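Local structure of cellulose 1,4-beta-cellobiosidase (Thermobifida fusca, 4JJJ) at residues A[161-174]-A[186-198]. The protein is the family 48 catalytic part of a larger cellulase, which probably cleaves beta-1,4 bonds of cellulose to release cellobiose. The protein carries 1 engineered substitution. Sequence-based numbering, arbitrary orientation. Where two conformers were deposited one is given.
Sequences CGDGTDDAPAYINT and TIPHPSCDDFTHG. With CA (calcium ion), chain H; FE (Fe (III) ion), chain L; BGC (beta-D-glucopyranose), chain D.
Cys161 is joined to Cys192 by a disulfide with SG-SG at 2.1 Å and chi3 of 88°, and beside it a calcium ion ties the same two segments again. The carbonyl O of Cys161 binds the calcium at 2.5 Å and Asp194 OD2 binds it at 2.4 Å, while four waters complete the set of ligands. The other carboxylate oxygen, Asp194 OD1, accepts the backbone N of Thr196, closing an Asx turn, and Thr196 OG1 from the same face; with the calcium on OD2 this holds the carboxylate's rotation.

At the far end, strand 170-173 runs antiparallel to 189-190. Asn173 and His189 form a hydrogen-bonded pair, Asn173 N to His189 O at 2.9 Å and His189 N to Asn173 O at 3.0 Å. With CG between its backbone N and carbonyl carbon (chi1 60°), the His189 ring folds back so that Asn173 O lies over one face, near the rim. Its ND1 donates in the ring plane to Ile187 O at 2.9 Å, which holds the ring's tilt; NE2 shares water 2 with Asn173 ND2. Thr174 packs its CB on Thr186 CB, 3.8 Å away, and lays CG2 against the Pro188 ring.

Asn173 ND2 also donates to O3 of a bound glucose, and Asn173 OD1 accepts from O2 of the sugar and from Trp148. A disulfide- and calcium-braced loop thus leads into inner strand 170-173 of a four-stranded antiparallel sheet, whose Asn173 reaches the glycan-binding site of this family 48 (alpha/alpha)6 domain.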
# COMPACT_ATOMS: atom_id res chain seq x y z
N CYS A 161 -3.23 -15.59 17.53
CA CYS A 161 -2.59 -15.21 18.83
C CYS A 161 -1.53 -16.18 19.36
O CYS A 161 -1.37 -16.42 20.58
CB CYS A 161 -3.65 -14.88 19.87
SG CYS A 161 -4.68 -13.41 19.52
N GLY A 162 -0.74 -16.66 18.45
CA GLY A 162 0.36 -17.54 18.81
C GLY A 162 0.05 -19.00 18.79
O GLY A 162 1.00 -19.79 19.00
N ASP A 163 -1.20 -19.39 18.48
CA ASP A 163 -1.58 -20.87 18.58
C ASP A 163 -1.00 -21.80 17.50
O ASP A 163 -1.11 -23.05 17.58
CB ASP A 163 -3.09 -21.01 18.84
CG ASP A 163 -3.96 -20.84 17.60
OD1 ASP A 163 -5.22 -20.72 17.77
OD2 ASP A 163 -3.40 -20.71 16.47
N GLY A 164 -0.35 -21.25 16.45
CA GLY A 164 0.29 -22.06 15.48
C GLY A 164 -0.61 -22.79 14.54
O GLY A 164 -0.10 -23.53 13.70
N THR A 165 -1.93 -22.56 14.62
CA THR A 165 -2.90 -23.25 13.77
C THR A 165 -2.98 -22.68 12.38
O THR A 165 -2.52 -21.54 12.14
CB THR A 165 -4.30 -23.26 14.35
OG1 THR A 165 -4.82 -21.91 14.47
CG2 THR A 165 -4.32 -24.01 15.73
N ASP A 166 -3.51 -23.45 11.42
CA ASP A 166 -3.59 -22.92 10.06
C ASP A 166 -5.02 -22.80 9.56
O ASP A 166 -5.26 -22.66 8.37
CB ASP A 166 -2.77 -23.73 9.12
CG ASP A 166 -3.45 -24.96 8.72
OD1 ASP A 166 -3.33 -25.31 7.54
OD2 ASP A 166 -4.12 -25.53 9.58
N ASP A 167 -5.95 -22.66 10.48
CA ASP A 167 -7.34 -22.57 10.13
C ASP A 167 -7.74 -21.25 9.44
O ASP A 167 -8.76 -21.24 8.76
CB ASP A 167 -8.21 -22.83 11.36
CG ASP A 167 -7.93 -24.23 11.97
OD1 ASP A 167 -8.31 -25.22 11.40
OD2 ASP A 167 -7.26 -24.28 12.99
N ALA A 168 -6.99 -20.18 9.64
CA ALA A 168 -7.27 -18.91 8.97
C ALA A 168 -5.86 -18.32 8.67
O ALA A 168 -4.88 -18.65 9.38
CB ALA A 168 -8.01 -17.99 9.85
N PRO A 169 -5.73 -17.46 7.67
CA PRO A 169 -4.53 -16.72 7.55
C PRO A 169 -4.10 -16.03 8.86
O PRO A 169 -4.99 -15.47 9.56
CB PRO A 169 -4.92 -15.65 6.49
CG PRO A 169 -6.03 -16.28 5.65
CD PRO A 169 -6.77 -17.00 6.71
N ALA A 170 -2.80 -16.00 9.18
CA ALA A 170 -2.35 -15.32 10.40
C ALA A 170 -2.19 -13.81 10.21
O ALA A 170 -1.61 -13.41 9.18
CB ALA A 170 -1.08 -15.90 10.89
N TYR A 171 -2.56 -13.02 11.19
CA TYR A 171 -2.25 -11.56 11.13
C TYR A 171 -0.86 -11.37 11.58
O TYR A 171 -0.52 -11.71 12.71
CB TYR A 171 -3.24 -10.81 12.07
CG TYR A 171 -4.63 -10.64 11.56
CD1 TYR A 171 -5.64 -11.59 11.87
CD2 TYR A 171 -5.03 -9.53 10.84
CE1 TYR A 171 -6.96 -11.40 11.41
CE2 TYR A 171 -6.32 -9.34 10.38
CZ TYR A 171 -7.31 -10.28 10.67
OH TYR A 171 -8.63 -10.07 10.24
N ILE A 172 0.01 -10.81 10.73
CA ILE A 172 1.38 -10.64 11.03
C ILE A 172 1.84 -9.24 10.62
O ILE A 172 1.12 -8.52 9.90
CB ILE A 172 2.26 -11.68 10.26
CG1 ILE A 172 2.00 -11.74 8.77
CG2 ILE A 172 1.97 -13.07 10.87
CD1 ILE A 172 3.17 -12.36 8.03
N ASN A 173 3.03 -8.85 11.01
CA ASN A 173 3.62 -7.59 10.60
C ASN A 173 5.11 -7.77 10.53
O ASN A 173 5.65 -8.80 11.00
CB ASN A 173 3.16 -6.45 11.51
CG ASN A 173 3.40 -5.10 10.97
OD1 ASN A 173 3.60 -4.86 9.79
ND2 ASN A 173 3.36 -4.13 11.89
N THR A 174 5.76 -6.86 9.85
CA THR A 174 7.21 -6.91 9.60
C THR A 174 7.80 -5.52 9.94
O THR A 174 8.40 -5.35 10.99
CB THR A 174 7.50 -7.33 8.19
OG1 THR A 174 6.82 -6.41 7.29
CG2 THR A 174 7.06 -8.79 7.90
N THR A 186 13.74 -6.86 8.48
CA THR A 186 12.67 -6.93 9.47
C THR A 186 12.75 -8.27 10.22
O THR A 186 13.38 -9.24 9.77
CB THR A 186 11.28 -6.94 8.77
OG1 THR A 186 11.27 -8.10 7.87
CG2 THR A 186 11.10 -5.62 8.00
N ILE A 187 12.07 -8.32 11.35
CA ILE A 187 11.83 -9.56 12.10
C ILE A 187 10.28 -9.74 12.08
O ILE A 187 9.53 -9.07 12.79
CB ILE A 187 12.41 -9.50 13.55
CG1 ILE A 187 13.91 -9.24 13.47
CG2 ILE A 187 11.98 -10.76 14.27
CD1 ILE A 187 14.48 -8.82 14.79
N PRO A 188 9.80 -10.68 11.19
CA PRO A 188 8.39 -10.95 11.16
C PRO A 188 7.86 -11.41 12.52
O PRO A 188 8.49 -12.22 13.18
CB PRO A 188 8.20 -12.00 10.04
CG PRO A 188 9.45 -11.81 9.20
CD PRO A 188 10.56 -11.55 10.26
N HIS A 189 6.69 -10.94 12.81
CA HIS A 189 6.07 -11.14 14.12
C HIS A 189 4.56 -11.15 14.08
O HIS A 189 3.90 -10.67 13.12
CB HIS A 189 6.60 -10.08 15.08
CG HIS A 189 6.31 -8.68 14.65
ND1 HIS A 189 7.09 -7.96 13.77
CD2 HIS A 189 5.26 -7.91 14.92
CE1 HIS A 189 6.55 -6.77 13.56
NE2 HIS A 189 5.45 -6.70 14.27
N PRO A 190 3.94 -11.73 15.12
CA PRO A 190 2.47 -11.82 15.13
C PRO A 190 1.87 -10.44 15.53
O PRO A 190 2.36 -9.72 16.46
CB PRO A 190 2.18 -12.78 16.28
CG PRO A 190 3.36 -12.65 17.18
CD PRO A 190 4.55 -12.40 16.31
N SER A 191 0.79 -10.06 14.85
CA SER A 191 0.04 -8.88 15.25
C SER A 191 -0.57 -8.99 16.69
O SER A 191 -0.72 -8.02 17.42
CB SER A 191 -1.09 -8.62 14.27
OG SER A 191 -0.49 -8.41 13.00
N CYS A 192 -0.97 -10.20 17.04
CA CYS A 192 -1.48 -10.51 18.37
C CYS A 192 -0.43 -11.29 19.08
O CYS A 192 -0.23 -12.46 18.71
CB CYS A 192 -2.75 -11.30 18.22
SG CYS A 192 -3.58 -11.61 19.84
N ASP A 193 0.28 -10.67 20.01
CA ASP A 193 1.47 -11.25 20.66
C ASP A 193 1.10 -11.58 22.14
O ASP A 193 0.94 -10.70 22.94
CB ASP A 193 2.64 -10.23 20.62
CG ASP A 193 4.01 -10.90 20.88
OD1 ASP A 193 3.96 -11.98 21.59
OD2 ASP A 193 4.98 -10.38 20.39
N ASP A 194 0.97 -12.89 22.41
CA ASP A 194 0.68 -13.44 23.73
C ASP A 194 1.93 -14.08 24.30
O ASP A 194 1.87 -14.84 25.28
CB ASP A 194 -0.47 -14.43 23.70
CG ASP A 194 -0.08 -15.77 23.11
OD1 ASP A 194 0.92 -15.80 22.35
OD2 ASP A 194 -0.75 -16.76 23.45
N PHE A 195 3.07 -13.77 23.71
CA PHE A 195 4.33 -14.20 24.13
C PHE A 195 4.60 -15.69 23.90
O PHE A 195 5.61 -16.18 24.41
CB PHE A 195 4.70 -13.85 25.59
CG PHE A 195 4.51 -12.43 26.00
CD1 PHE A 195 4.35 -11.39 25.09
CD2 PHE A 195 4.50 -12.10 27.35
CE1 PHE A 195 4.17 -10.08 25.50
CE2 PHE A 195 4.31 -10.79 27.74
CZ PHE A 195 4.23 -9.76 26.82
N THR A 196 3.79 -16.38 23.09
CA THR A 196 4.01 -17.76 22.78
C THR A 196 5.33 -17.99 22.11
O THR A 196 6.07 -18.94 22.38
CB THR A 196 2.85 -18.34 21.95
OG1 THR A 196 1.67 -18.34 22.69
CG2 THR A 196 3.21 -19.84 21.54
N HIS A 197 5.65 -17.07 21.20
CA HIS A 197 6.87 -17.12 20.43
C HIS A 197 7.78 -15.91 20.62
O HIS A 197 7.41 -14.92 21.21
CB HIS A 197 6.51 -17.25 18.93
CG HIS A 197 5.59 -18.40 18.62
ND1 HIS A 197 4.28 -18.23 18.19
CD2 HIS A 197 5.83 -19.73 18.56
CE1 HIS A 197 3.75 -19.41 17.92
NE2 HIS A 197 4.67 -20.34 18.12
N GLY A 198 8.99 -15.94 20.06
CA GLY A 198 9.89 -14.86 20.22
C GLY A 198 10.71 -15.03 21.51
O GLY A 198 11.32 -16.14 21.74
CA CA H . -2.37 -18.03 22.22
FE FE L . 4.23 -22.48 18.08
C2 BGC D . 3.81 -1.22 9.48
C3 BGC D . 3.65 -0.36 10.69
C4 BGC D . 4.74 0.71 10.81
C5 BGC D . 4.79 1.43 9.43
C6 BGC D . 5.82 2.54 9.50
C1 BGC D . 3.90 -0.34 8.25
O2 BGC D . 2.75 -2.14 9.38
O3 BGC D . 3.61 -1.22 11.77
O4 BGC D . 4.36 1.74 11.77
O5 BGC D . 5.01 0.54 8.34
O6 BGC D . 7.12 1.91 9.42
O HOH W 1 -1.19 -12.60 15.30
O HOH W 2 3.28 -5.04 14.69
O HOH W 3 10.99 -5.78 12.10
O HOH W 4 -0.92 -19.46 21.72
O HOH W 5 -4.31 -18.14 20.78
O HOH W 6 -3.69 -16.41 23.42
O HOH W 7 -3.43 -19.56 23.46
O HOH W 8 3.66 -24.43 17.99